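Local coordinates for P43 (Trichuris muris, PDB 6QIX), which is the major secreted protein of a whipworm parasite, tethers to matrix and inhibits interleukin-13 function, at residues A[111-116]-A[162-167]; A[124-129]-A[325-330]; A[242-247]-A[279-284]; A[248-253]-A[262-267]; A[341-346]-A[354-359]. All blocks are in the same frame, centred on the assembly; numbering follows the deposited sequence.

Interaction 1. Residues A[111-116]-A[162-167]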
# COMPACT_ATOMS: atom_id res chain seq x y z
N LEU A 111 17.61 4.97 8.06
CA LEU A 111 17.05 3.66 7.74
C LEU A 111 17.74 3.05 6.54
O LEU A 111 18.27 3.77 5.68
CB LEU A 111 15.53 3.79 7.44
CG LEU A 111 14.67 4.21 8.61
CD1 LEU A 111 13.29 4.68 8.19
CD2 LEU A 111 14.60 3.03 9.56
N PRO A 112 17.78 1.72 6.45
CA PRO A 112 18.37 1.08 5.26
C PRO A 112 17.49 1.24 4.03
O PRO A 112 16.26 1.36 4.12
CB PRO A 112 18.47 -0.40 5.66
CG PRO A 112 17.30 -0.60 6.58
CD PRO A 112 17.23 0.73 7.40
N LYS A 113 18.13 1.20 2.87
CA LYS A 113 17.37 1.07 1.63
C LYS A 113 16.66 -0.28 1.59
O LYS A 113 17.23 -1.28 2.01
CB LYS A 113 18.27 1.21 0.42
CG LYS A 113 18.91 2.60 0.36
CD LYS A 113 20.15 2.64 -0.51
CE LYS A 113 19.82 2.32 -1.94
NZ LYS A 113 20.83 2.89 -2.84
N LEU A 114 15.41 -0.30 1.07
CA LEU A 114 14.65 -1.55 0.93
C LEU A 114 14.94 -2.20 -0.42
O LEU A 114 15.05 -1.50 -1.44
CB LEU A 114 13.14 -1.28 1.05
CG LEU A 114 12.76 -0.53 2.32
CD1 LEU A 114 11.29 -0.10 2.33
CD2 LEU A 114 13.11 -1.39 3.52
N PRO A 115 15.01 -3.54 -0.48
CA PRO A 115 15.19 -4.22 -1.77
C PRO A 115 14.17 -3.75 -2.80
O PRO A 115 12.97 -3.72 -2.53
CB PRO A 115 15.02 -5.71 -1.43
CG PRO A 115 15.33 -5.81 0.06
CD PRO A 115 14.99 -4.45 0.67
N HIS A 116 14.67 -3.30 -3.96
CA HIS A 116 13.82 -2.95 -5.10
C HIS A 116 13.09 -1.64 -4.93
O HIS A 116 12.82 -0.96 -5.92
CB HIS A 116 12.79 -4.05 -5.36
CG HIS A 116 13.40 -5.40 -5.50
ND1 HIS A 116 14.26 -5.72 -6.52
CD2 HIS A 116 13.32 -6.50 -4.72
CE1 HIS A 116 14.69 -6.95 -6.37
NE2 HIS A 116 14.15 -7.45 -5.28
N GLY A 162 23.90 5.92 0.47
CA GLY A 162 23.51 4.53 0.58
C GLY A 162 22.55 4.21 1.69
O GLY A 162 22.28 3.03 1.96
N MET A 163 22.01 5.24 2.35
CA MET A 163 21.06 5.09 3.43
C MET A 163 19.87 6.02 3.15
O MET A 163 19.94 6.90 2.29
CB MET A 163 21.72 5.42 4.77
CG MET A 163 22.91 4.51 5.15
SD MET A 163 22.37 2.81 5.39
CE MET A 163 21.35 2.90 6.86
N CYS A 164 18.79 5.81 3.89
CA CYS A 164 17.61 6.66 3.81
C CYS A 164 17.53 7.55 5.04
O CYS A 164 17.71 7.08 6.17
CB CYS A 164 16.33 5.82 3.70
SG CYS A 164 16.39 4.65 2.31
N LYS A 165 17.25 8.84 4.81
CA LYS A 165 17.05 9.82 5.87
C LYS A 165 15.61 10.27 5.83
O LYS A 165 15.15 10.76 4.79
CB LYS A 165 17.98 11.04 5.70
CG LYS A 165 19.48 10.64 5.61
CD LYS A 165 19.95 10.05 6.94
CE LYS A 165 21.41 9.69 6.83
NZ LYS A 165 22.06 9.47 8.15
N CYS A 166 14.88 10.08 6.93
CA CYS A 166 13.42 10.22 6.91
C CYS A 166 12.90 11.04 8.08
O CYS A 166 13.41 10.94 9.19
CB CYS A 166 12.72 8.88 6.97
SG CYS A 166 13.18 7.70 5.64
N CYS A 167 11.85 11.83 7.81
CA CYS A 167 11.12 12.62 8.78
C CYS A 167 9.64 12.42 8.45
O CYS A 167 9.31 12.06 7.32
CB CYS A 167 11.48 14.13 8.68
SG CYS A 167 13.18 14.54 8.77
O HOH W 1 20.97 0.84 2.75
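Leu111 and Cys164 face each other as a hydrogen-bonded antiparallel pair, and both polar atoms of each backbone are used. Leu111 N gives its hydrogen to Cys164 O at 2.8 Å, with the donor lying in the carbonyl plane. The return bond, from Cys164 N to Leu111 O, is equally short at 2.8 Å. Leu111 O also has the Met163 methyl beside it: the Met163 chain, bent at chi2 and again at chi3, curls back and leaves CE 3.4 Å from Leu111 O.

Two residues along, a water takes over the pairing. It accepts from Lys113 N at 2.9 Å and donates to Gly162 O at 2.7 Å, bridging the point where the chains separate. Pro112 has no N-H to offer, but its carbonyl O takes a hydrogen bond from Tyr121 OH. Lys113 lays its CD against Gly162 O, at 3.3 Å, before its ammonium goes on to a salt bridge with Glu159. The apolar part is small: Leu111 CD1 meets Cys166 SG at 4.0 Å, and Cys164 SG lies 3.8 Å from Lys113 CA. Both sulfurs are tied into disulfides, Cys164 to Cys119 and Cys166 to Cys157.

Strand 109-112 is an outer strand of a three-stranded antiparallel sheet, with 163-168 in the middle and 155-160 beyond it, while His116 packs against helix 292-310, its ND1 bonded to Asp302.

Interaction 2. Residues A[124-129]-A[325-330]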
# COMPACT_ATOMS: atom_id res chain seq x y z
N ILE A 124 5.18 1.53 1.56
CA ILE A 124 5.10 0.09 1.87
C ILE A 124 3.77 -0.26 2.55
O ILE A 124 3.30 -1.41 2.48
CB ILE A 124 6.30 -0.37 2.73
CG1 ILE A 124 6.40 0.44 4.02
CG2 ILE A 124 7.55 -0.29 1.91
CD1 ILE A 124 7.66 0.15 4.79
N ASN A 125 3.14 0.71 3.22
CA ASN A 125 1.91 0.38 3.94
C ASN A 125 0.78 -0.03 3.02
O ASN A 125 -0.20 -0.60 3.50
CB ASN A 125 1.50 1.55 4.84
CG ASN A 125 1.08 2.81 4.09
OD1 ASN A 125 1.23 2.94 2.86
ND2 ASN A 125 0.57 3.77 4.85
N GLU A 126 0.90 0.22 1.71
CA GLU A 126 -0.15 -0.18 0.79
C GLU A 126 -0.40 -1.69 0.84
O GLU A 126 -1.51 -2.15 0.54
CB GLU A 126 0.19 0.25 -0.64
CG GLU A 126 0.16 1.75 -0.90
CD GLU A 126 -1.24 2.39 -0.86
OE1 GLU A 126 -2.27 1.70 -1.10
OE2 GLU A 126 -1.29 3.64 -0.60
N LYS A 127 0.63 -2.47 1.18
CA LYS A 127 0.47 -3.92 1.27
C LYS A 127 -0.59 -4.29 2.30
O LYS A 127 -1.38 -5.23 2.09
CB LYS A 127 1.81 -4.53 1.67
CG LYS A 127 1.85 -6.03 1.87
CD LYS A 127 3.29 -6.56 1.74
CE LYS A 127 3.43 -8.06 2.01
NZ LYS A 127 4.27 -8.76 0.97
N LEU A 128 -0.62 -3.55 3.41
CA LEU A 128 -1.60 -3.79 4.47
C LEU A 128 -2.94 -3.14 4.16
O LEU A 128 -3.98 -3.74 4.43
CB LEU A 128 -1.07 -3.29 5.81
CG LEU A 128 0.12 -4.06 6.37
CD1 LEU A 128 0.51 -3.53 7.72
CD2 LEU A 128 -0.18 -5.52 6.46
N LYS A 129 -2.94 -1.94 3.60
CA LYS A 129 -4.19 -1.31 3.18
C LYS A 129 -4.94 -2.22 2.21
O LYS A 129 -6.17 -2.29 2.24
CB LYS A 129 -3.90 0.06 2.54
CG LYS A 129 -3.29 1.06 3.48
CD LYS A 129 -2.74 2.25 2.71
CE LYS A 129 -3.79 3.27 2.44
NZ LYS A 129 -3.18 4.53 1.82
N LEU A 325 1.83 2.58 -8.35
CA LEU A 325 2.49 1.34 -8.78
C LEU A 325 2.21 0.20 -7.81
O LEU A 325 2.08 -0.97 -8.22
CB LEU A 325 3.99 1.61 -8.96
CG LEU A 325 4.81 0.74 -9.88
CD1 LEU A 325 4.27 0.79 -11.30
CD2 LEU A 325 6.27 1.18 -9.87
N MET A 326 2.10 0.51 -6.51
CA MET A 326 1.73 -0.53 -5.54
C MET A 326 0.38 -1.18 -5.83
O MET A 326 0.09 -2.21 -5.23
CB MET A 326 1.72 0.00 -4.09
CG MET A 326 3.13 0.28 -3.59
SD MET A 326 4.15 -1.03 -3.20
CE MET A 326 3.24 -1.84 -1.91
N GLN A 327 -0.46 -0.55 -6.65
CA GLN A 327 -1.80 -1.08 -6.92
C GLN A 327 -1.78 -2.13 -8.02
O GLN A 327 -2.80 -2.78 -8.25
CB GLN A 327 -2.77 0.02 -7.33
CG GLN A 327 -2.80 1.19 -6.41
CD GLN A 327 -3.00 0.82 -4.99
OE1 GLN A 327 -3.85 -0.01 -4.65
NE2 GLN A 327 -2.25 1.49 -4.11
N LEU A 328 -0.65 -2.33 -8.69
CA LEU A 328 -0.60 -3.38 -9.70
C LEU A 328 -0.84 -4.75 -9.05
O LEU A 328 -0.46 -4.98 -7.90
CB LEU A 328 0.73 -3.39 -10.43
CG LEU A 328 0.84 -2.23 -11.44
CD1 LEU A 328 2.26 -2.20 -11.99
CD2 LEU A 328 -0.17 -2.37 -12.61
N PRO A 329 -1.39 -5.69 -9.79
CA PRO A 329 -1.57 -7.04 -9.25
C PRO A 329 -0.24 -7.69 -8.88
O PRO A 329 0.71 -7.64 -9.64
CB PRO A 329 -2.24 -7.80 -10.41
CG PRO A 329 -2.85 -6.71 -11.30
CD PRO A 329 -1.91 -5.54 -11.17
N TYR A 330 -0.20 -8.31 -7.70
CA TYR A 330 0.98 -8.98 -7.17
C TYR A 330 0.61 -10.44 -6.92
O TYR A 330 -0.22 -10.74 -6.05
CB TYR A 330 1.42 -8.30 -5.87
CG TYR A 330 2.59 -8.94 -5.13
CD1 TYR A 330 3.80 -8.29 -5.04
CD2 TYR A 330 2.46 -10.17 -4.48
CE1 TYR A 330 4.86 -8.85 -4.36
CE2 TYR A 330 3.52 -10.74 -3.79
CZ TYR A 330 4.71 -10.07 -3.73
OH TYR A 330 5.81 -10.57 -3.05
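Glu126 and Met326 mark the closest backbone approach, CA to CA 6.6 Å, where the short helix 126-129 meets a type I beta turn running from Leu325 to Leu328. No backbone bond crosses; the turn, which follows helix 315-325, is closed by Leu328 N to Leu325 O. Side chains do the joining, close to the centre of the fold.

Met326 does the packing. Its CB rests on Glu126 CB at 3.8 Å, and two bends further out carry CE around to touch that same Glu126 CB at 3.9 Å, beside Lys127 N. Trp301 of helix 292-310 also lies against Met326.

Glu126 is buried and its carboxylate is shared. Lys129 NZ forms a salt bridge with OE2 from within the helix, while Gln327 comes in at about a right angle. The amide of Gln327 also gives a hydrogen to Lys323 O. Its NE2 reaches Glu126 OE1 at 3.0 Å: OE1 lies in the Gln327 amide plane, but NE2 stands above the carboxylate plane, the two planes being 88° apart.

Interaction 3. Residues A[242-247]-A[279-284]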
# COMPACT_ATOMS: atom_id res chain seq x y z
N GLY A 242 -8.11 -15.12 -10.47
CA GLY A 242 -7.19 -15.07 -9.34
C GLY A 242 -7.36 -13.92 -8.36
O GLY A 242 -6.45 -13.67 -7.54
N PHE A 243 -8.50 -13.22 -8.43
CA PHE A 243 -8.65 -11.91 -7.81
C PHE A 243 -7.55 -10.93 -8.27
O PHE A 243 -7.22 -9.96 -7.57
CB PHE A 243 -8.68 -12.02 -6.28
CG PHE A 243 -9.83 -12.85 -5.74
CD1 PHE A 243 -11.06 -12.27 -5.49
CD2 PHE A 243 -9.70 -14.21 -5.54
CE1 PHE A 243 -12.12 -13.04 -5.04
CE2 PHE A 243 -10.77 -14.97 -5.05
CZ PHE A 243 -11.98 -14.37 -4.80
N CYS A 244 -7.01 -11.15 -9.47
CA CYS A 244 -5.96 -10.31 -10.06
C CYS A 244 -6.53 -9.12 -10.84
O CYS A 244 -5.90 -8.05 -10.88
CB CYS A 244 -5.06 -11.19 -10.97
SG CYS A 244 -4.10 -12.39 -10.01
N SER A 245 -7.69 -9.30 -11.48
CA SER A 245 -8.40 -8.16 -12.09
C SER A 245 -8.93 -7.23 -11.00
O SER A 245 -9.26 -7.65 -9.90
CB SER A 245 -9.55 -8.68 -12.97
OG SER A 245 -10.13 -7.63 -13.70
N PHE A 246 -8.98 -5.93 -11.31
CA PHE A 246 -9.28 -4.94 -10.28
C PHE A 246 -9.87 -3.70 -10.92
O PHE A 246 -9.62 -3.40 -12.09
CB PHE A 246 -8.03 -4.53 -9.46
CG PHE A 246 -6.96 -3.88 -10.28
CD1 PHE A 246 -6.80 -2.52 -10.24
CD2 PHE A 246 -6.15 -4.62 -11.10
CE1 PHE A 246 -5.83 -1.90 -10.99
CE2 PHE A 246 -5.18 -3.99 -11.86
CZ PHE A 246 -5.05 -2.60 -11.81
N ARG A 247 -10.63 -2.99 -10.11
CA ARG A 247 -11.18 -1.68 -10.43
C ARG A 247 -10.37 -0.59 -9.75
O ARG A 247 -9.77 -0.80 -8.70
CB ARG A 247 -12.63 -1.57 -9.97
CG ARG A 247 -13.52 -2.74 -10.41
CD ARG A 247 -14.88 -2.65 -9.70
NE ARG A 247 -15.80 -3.75 -10.03
CZ ARG A 247 -16.56 -3.83 -11.12
NH1 ARG A 247 -16.55 -2.88 -12.00
NH2 ARG A 247 -17.35 -4.90 -11.33
N ASP A 279 -11.80 -17.40 -9.74
CA ASP A 279 -11.19 -18.71 -9.88
C ASP A 279 -9.67 -18.58 -9.91
O ASP A 279 -9.11 -17.60 -10.41
CB ASP A 279 -11.60 -19.35 -11.18
CG ASP A 279 -13.07 -19.61 -11.29
OD1 ASP A 279 -13.73 -19.69 -10.21
OD2 ASP A 279 -13.55 -19.79 -12.45
N ILE A 280 -8.97 -19.63 -9.45
CA ILE A 280 -7.52 -19.55 -9.49
C ILE A 280 -7.04 -19.46 -10.94
O ILE A 280 -7.65 -20.01 -11.88
CB ILE A 280 -6.92 -20.76 -8.74
CG1 ILE A 280 -5.44 -20.57 -8.45
CG2 ILE A 280 -7.26 -22.09 -9.48
CD1 ILE A 280 -4.97 -21.39 -7.26
N CYS A 281 -5.94 -18.72 -11.14
CA CYS A 281 -5.33 -18.59 -12.46
C CYS A 281 -4.51 -19.83 -12.76
O CYS A 281 -3.75 -20.28 -11.89
CB CYS A 281 -4.39 -17.38 -12.56
SG CYS A 281 -5.22 -15.75 -12.39
N THR A 282 -4.61 -20.34 -14.00
CA THR A 282 -3.71 -21.40 -14.48
C THR A 282 -2.81 -20.86 -15.59
O THR A 282 -3.31 -20.50 -16.66
CB THR A 282 -4.51 -22.61 -14.97
OG1 THR A 282 -5.36 -23.04 -13.90
CG2 THR A 282 -3.58 -23.74 -15.43
N LEU A 283 -1.50 -20.80 -15.33
CA LEU A 283 -0.48 -20.34 -16.28
C LEU A 283 0.53 -21.44 -16.59
O LEU A 283 0.83 -22.28 -15.74
CB LEU A 283 0.29 -19.17 -15.71
CG LEU A 283 -0.53 -17.99 -15.17
CD1 LEU A 283 0.37 -16.96 -14.55
CD2 LEU A 283 -1.38 -17.38 -16.25
N ASP A 284 1.12 -21.37 -17.79
CA ASP A 284 2.28 -22.19 -18.09
C ASP A 284 3.52 -21.73 -17.33
O ASP A 284 3.67 -20.56 -16.99
CB ASP A 284 2.58 -22.15 -19.59
CG ASP A 284 1.53 -22.86 -20.39
OD1 ASP A 284 1.16 -23.99 -20.00
OD2 ASP A 284 1.06 -22.28 -21.39
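A single backbone hydrogen bond joins the two segments: Gly242 N gives to Asp279 O at 2.7 Å. It is short but bent, the N-H...O angle being 140°, and the donor is tilted 24° from the carbonyl plane. Gly242 makes a further backbone bond to Cys344, and Phe243 one to Cys277, which hold this loop to the chain around it. Gly242 itself has a positive phi of 75°, a backbone shape that suits glycine.

The sulfur contacts come next. Cys281 SG lies close to the glycine, 3.5 Å from Gly242 N and 3.7 Å from Gly242 CA, in a place with little spare room. The first torsion of Cys281 sets SG beside its own backbone N and so turns the sulfur toward Gly242; it is bonded to Cys241, the residue just before that glycine. Cys244 SG comes to 4.3 Å from Cys281 SG without bonding to it; its disulfide goes to Cys344. This is disulfide-rich packing, with two neighbouring bridges tying the chain ahead of strand 246-252 to the antiparallel sheet of strands 281-284, 339-344 and 331-336.

The apolar contacts are peripheral. Ile280 turns from the glycine and packs on Lys341, Cys343 and Cys356.

Interaction 4. Residues A[248-253]-A[262-267]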
# COMPACT_ATOMS: atom_id res chain seq x y z
N VAL A 248 -10.40 0.60 -10.35
CA VAL A 248 -9.75 1.77 -9.78
C VAL A 248 -10.76 2.90 -9.57
O VAL A 248 -11.75 3.05 -10.31
CB VAL A 248 -8.57 2.27 -10.64
CG1 VAL A 248 -7.43 1.19 -10.81
CG2 VAL A 248 -9.06 2.68 -11.99
N LYS A 249 -10.45 3.71 -8.57
CA LYS A 249 -11.19 4.94 -8.25
C LYS A 249 -10.19 6.06 -8.05
O LYS A 249 -9.18 5.86 -7.38
CB LYS A 249 -12.01 4.74 -6.98
CG LYS A 249 -12.83 5.93 -6.57
CD LYS A 249 -13.73 5.60 -5.39
CE LYS A 249 -14.90 4.72 -5.81
NZ LYS A 249 -16.08 4.85 -4.91
N CYS A 250 -10.46 7.20 -8.66
CA CYS A 250 -9.50 8.31 -8.78
C CYS A 250 -9.99 9.47 -7.95
O CYS A 250 -11.19 9.77 -7.97
CB CYS A 250 -9.40 8.88 -10.23
SG CYS A 250 -9.58 7.76 -11.55
N MET A 251 -9.05 10.18 -7.31
CA MET A 251 -9.27 11.53 -6.79
C MET A 251 -8.16 12.40 -7.32
O MET A 251 -6.98 12.06 -7.18
CB MET A 251 -9.29 11.53 -5.28
CG MET A 251 -10.63 11.11 -4.72
SD MET A 251 -10.50 11.17 -2.94
CE MET A 251 -10.12 12.89 -2.68
N LYS A 252 -8.52 13.55 -7.90
CA LYS A 252 -7.57 14.39 -8.61
C LYS A 252 -7.63 15.82 -8.10
O LYS A 252 -8.71 16.34 -7.79
CB LYS A 252 -7.85 14.36 -10.13
CG LYS A 252 -6.82 15.16 -10.95
CD LYS A 252 -7.07 15.02 -12.48
CE LYS A 252 -6.71 16.30 -13.23
NZ LYS A 252 -6.04 16.01 -14.55
N ARG A 253 -6.46 16.46 -8.04
CA ARG A 253 -6.36 17.87 -7.70
C ARG A 253 -5.36 18.52 -8.65
O ARG A 253 -4.57 17.85 -9.32
CB ARG A 253 -5.97 18.05 -6.23
CG ARG A 253 -4.59 17.52 -5.92
CD ARG A 253 -4.30 17.63 -4.43
NE ARG A 253 -3.04 16.96 -4.09
CZ ARG A 253 -2.61 16.70 -2.87
NH1 ARG A 253 -3.34 17.07 -1.81
NH2 ARG A 253 -1.45 16.08 -2.72
N LEU A 262 -2.71 13.05 -8.18
CA LEU A 262 -3.65 11.94 -8.36
C LEU A 262 -3.47 10.88 -7.29
O LEU A 262 -2.35 10.40 -7.07
CB LEU A 262 -3.46 11.29 -9.72
CG LEU A 262 -4.47 10.22 -10.09
CD1 LEU A 262 -5.86 10.84 -10.25
CD2 LEU A 262 -3.98 9.57 -11.36
N LYS A 263 -4.56 10.51 -6.65
CA LYS A 263 -4.61 9.46 -5.65
C LYS A 263 -5.51 8.36 -6.21
O LYS A 263 -6.56 8.68 -6.80
CB LYS A 263 -5.20 10.04 -4.37
CG LYS A 263 -4.76 9.41 -3.11
CD LYS A 263 -5.89 9.49 -2.07
CE LYS A 263 -6.12 10.93 -1.61
NZ LYS A 263 -6.04 11.07 -0.10
N LEU A 264 -5.08 7.10 -6.08
CA LEU A 264 -5.85 5.98 -6.65
C LEU A 264 -6.21 4.98 -5.56
O LEU A 264 -5.36 4.62 -4.72
CB LEU A 264 -5.07 5.23 -7.70
CG LEU A 264 -4.79 5.65 -9.12
CD1 LEU A 264 -4.30 4.40 -9.91
CD2 LEU A 264 -5.99 6.31 -9.72
N GLY A 265 -7.46 4.48 -5.62
CA GLY A 265 -7.87 3.37 -4.79
C GLY A 265 -8.15 2.18 -5.68
O GLY A 265 -8.40 2.34 -6.88
N LYS A 266 -8.06 0.98 -5.11
CA LYS A 266 -8.27 -0.26 -5.86
C LYS A 266 -9.30 -1.13 -5.18
O LYS A 266 -9.50 -1.08 -3.96
CB LYS A 266 -6.92 -0.96 -6.00
CG LYS A 266 -6.89 -2.33 -6.18
CD LYS A 266 -5.47 -2.92 -6.03
CE LYS A 266 -5.48 -4.25 -6.84
NZ LYS A 266 -4.15 -4.82 -6.93
N LYS A 267 -9.97 -1.93 -6.00
CA LYS A 267 -10.90 -2.93 -5.51
C LYS A 267 -10.80 -4.14 -6.43
O LYS A 267 -11.13 -4.05 -7.62
CB LYS A 267 -12.33 -2.36 -5.47
CG LYS A 267 -13.40 -3.34 -4.95
CD LYS A 267 -14.72 -2.60 -4.63
CE LYS A 267 -15.78 -3.54 -4.25
NZ LYS A 267 -16.58 -3.95 -5.41
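Leu262 carries the close packing with one methyl. CG stands opposite the backbone N (chi1 -174°), which swings CD1 across to the partner strand, where it meets Cys250 CB at 4.0 Å, Lys252 CB at 4.0 Å and Met251 O at 3.5 Å. Next to it Leu264 CD2 comes to 4.3 Å from Cys250 SG, the sulfur that is bonded to Cys216. Val248 belongs to this face as well. Helix 205-216 lies over it, with His215 on Val248 and Cys250, while Met324 of helix 315-325 packs on Leu262 and Leu264.

Strands 246-252 and 262-268 are the two arms of an antiparallel beta hairpin. Lys249 pairs with Gly265 and Met251 with Lys263, each through two backbone bonds. The bond from Lys263 N to Met251 O is nearly straight, at 2.9 Å and 174°. By contrast the one from Lys249 N to Gly265 O has its donor 35° out of the carbonyl plane.

The other face is looser. The CB atoms of Met251 and Lys263 are 4.4 Å apart, and both side chains also touch Tyr191. Lys263 is exposed, Gly265 adds no side chain, and Lys249 leads away from the hairpin to a cation-pi contact with Trp197.

Interaction 5. Residues A[341-346]-A[354-359]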
# COMPACT_ATOMS: atom_id res chain seq x y z
N LYS A 341 -0.38 -22.23 -10.54
CA LYS A 341 -1.71 -21.85 -10.03
C LYS A 341 -1.55 -20.60 -9.18
O LYS A 341 -0.88 -20.63 -8.14
CB LYS A 341 -2.30 -22.99 -9.22
CG LYS A 341 -2.44 -24.30 -10.03
CD LYS A 341 -3.61 -24.20 -11.03
CE LYS A 341 -3.75 -25.54 -11.75
NZ LYS A 341 -4.89 -25.56 -12.67
N CYS A 342 -2.14 -19.48 -9.62
CA CYS A 342 -1.75 -18.18 -9.10
C CYS A 342 -2.94 -17.38 -8.61
O CYS A 342 -4.01 -17.40 -9.23
CB CYS A 342 -1.01 -17.35 -10.15
SG CYS A 342 0.43 -18.21 -10.88
N CYS A 343 -2.71 -16.63 -7.54
CA CYS A 343 -3.67 -15.67 -6.99
C CYS A 343 -2.97 -14.35 -6.66
O CYS A 343 -1.77 -14.32 -6.35
CB CYS A 343 -4.32 -16.21 -5.68
SG CYS A 343 -4.99 -17.88 -5.75
N CYS A 344 -3.73 -13.26 -6.64
CA CYS A 344 -3.10 -11.97 -6.33
C CYS A 344 -3.45 -11.44 -4.94
O CYS A 344 -4.57 -11.62 -4.43
CB CYS A 344 -3.45 -10.89 -7.37
SG CYS A 344 -2.71 -11.21 -8.98
N HIS A 345 -2.49 -10.79 -4.32
CA HIS A 345 -2.65 -10.16 -3.03
C HIS A 345 -3.95 -9.34 -3.02
O HIS A 345 -4.17 -8.54 -3.94
CB HIS A 345 -1.43 -9.26 -2.78
CG HIS A 345 -1.40 -8.64 -1.43
ND1 HIS A 345 -1.02 -9.34 -0.31
CD2 HIS A 345 -1.78 -7.41 -1.00
CE1 HIS A 345 -1.10 -8.56 0.75
NE2 HIS A 345 -1.57 -7.38 0.36
N PRO A 346 -4.76 -9.44 -1.95
CA PRO A 346 -4.48 -10.09 -0.65
C PRO A 346 -4.86 -11.57 -0.56
O PRO A 346 -5.00 -12.14 0.53
CB PRO A 346 -5.34 -9.28 0.32
CG PRO A 346 -6.53 -8.90 -0.51
CD PRO A 346 -5.96 -8.60 -1.90
N THR A 354 -6.00 -25.27 -5.78
CA THR A 354 -7.27 -25.39 -6.47
C THR A 354 -8.15 -24.16 -6.33
O THR A 354 -9.12 -24.01 -7.09
CB THR A 354 -8.07 -26.59 -5.97
OG1 THR A 354 -8.28 -26.48 -4.56
CG2 THR A 354 -7.34 -27.91 -6.31
N ALA A 355 -7.83 -23.27 -5.38
CA ALA A 355 -8.67 -22.11 -5.12
C ALA A 355 -7.85 -21.03 -4.44
O ALA A 355 -6.73 -21.26 -3.97
CB ALA A 355 -9.89 -22.44 -4.25
N CYS A 356 -8.42 -19.83 -4.39
CA CYS A 356 -7.79 -18.67 -3.79
C CYS A 356 -8.41 -18.36 -2.44
O CYS A 356 -9.65 -18.36 -2.29
CB CYS A 356 -7.92 -17.44 -4.70
SG CYS A 356 -7.04 -17.57 -6.29
N VAL A 357 -7.55 -18.09 -1.45
CA VAL A 357 -7.98 -17.83 -0.09
C VAL A 357 -7.29 -16.57 0.41
O VAL A 357 -6.22 -16.20 -0.07
CB VAL A 357 -7.66 -19.00 0.86
CG1 VAL A 357 -8.37 -20.22 0.43
CG2 VAL A 357 -6.15 -19.28 0.91
N VAL A 358 -7.93 -15.89 1.38
CA VAL A 358 -7.38 -14.63 1.89
C VAL A 358 -6.18 -14.95 2.76
O VAL A 358 -6.20 -15.92 3.54
CB VAL A 358 -8.43 -13.84 2.68
CG1 VAL A 358 -7.83 -12.56 3.25
CG2 VAL A 358 -9.60 -13.51 1.78
N LYS A 359 -5.10 -14.19 2.59
CA LYS A 359 -3.95 -14.33 3.47
C LYS A 359 -4.34 -14.11 4.94
O LYS A 359 -5.18 -13.26 5.26
CB LYS A 359 -2.88 -13.35 3.05
CG LYS A 359 -2.17 -13.71 1.74
CD LYS A 359 -1.04 -12.68 1.46
CE LYS A 359 -0.52 -12.81 0.01
NZ LYS A 359 0.48 -11.69 -0.33
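Cys343 and Cys356 each place SG beside their own backbone N (chi1 -50° and -65°), and the bridge between them turns through -91°, close to the perpendicular setting a relaxed disulfide prefers. The two sulfurs are 2.1 Å apart. The bond staples strand 339-344, the middle strand of a three-stranded antiparallel sheet, to strand 356-358, which pairs with 347-349 in a small two-stranded sheet. The two segments run in roughly the same direction, but none of their backbone atoms bond at the disulfide end.

At the other end two hydrogen bonds take over. His345 has CG opposite its backbone N, which turns the imidazole toward Lys359, whose extended chain crosses it at about a right angle. Lys359 NZ reaches the ring edge and gives to His345 ND1 at 2.8 Å, near the ring plane. His345 NE2 is engaged as well, with Lys127 O, so bonds at both nitrogens fix the rotation of the ring. Pro346, which follows a cis peptide, folds its CB over one ring face, 4.1 Å above the centre.

Lys359 also lines its stem along the proline carbonyl, with its CG 3.5 Å from Pro346 O. Its ammonium ends on the histidine, while its backbone N-H gives to that same Pro346 O at 2.9 Å, almost straight.

How the interactions relate
Interaction 2 lies nearest the centre of the fold and is a side-chain meeting of helix and turn; the other four rest on strands or their ends. Interaction 3 is a buried contact, whereas 1, 2, 4 and 5 are partly buried. Backbone pairing dominates interactions 1 and 4, sulfur packing round a glycine marks the loop of interaction 3, and interaction 5 combines a disulfide with a lysine-histidine bond. Interactions 3 and 4 share strand 246-252, with an Arg247 N to Lys267 O bond where they meet; 3 and 5 reach the same three-stranded sheet. Interaction 2 touches 4 through Lys266 NZ at Gln327 O. Interaction 1, its centre about 33 Å from that of interaction 3, meets interaction 2 where Leu114 packs on Ile124.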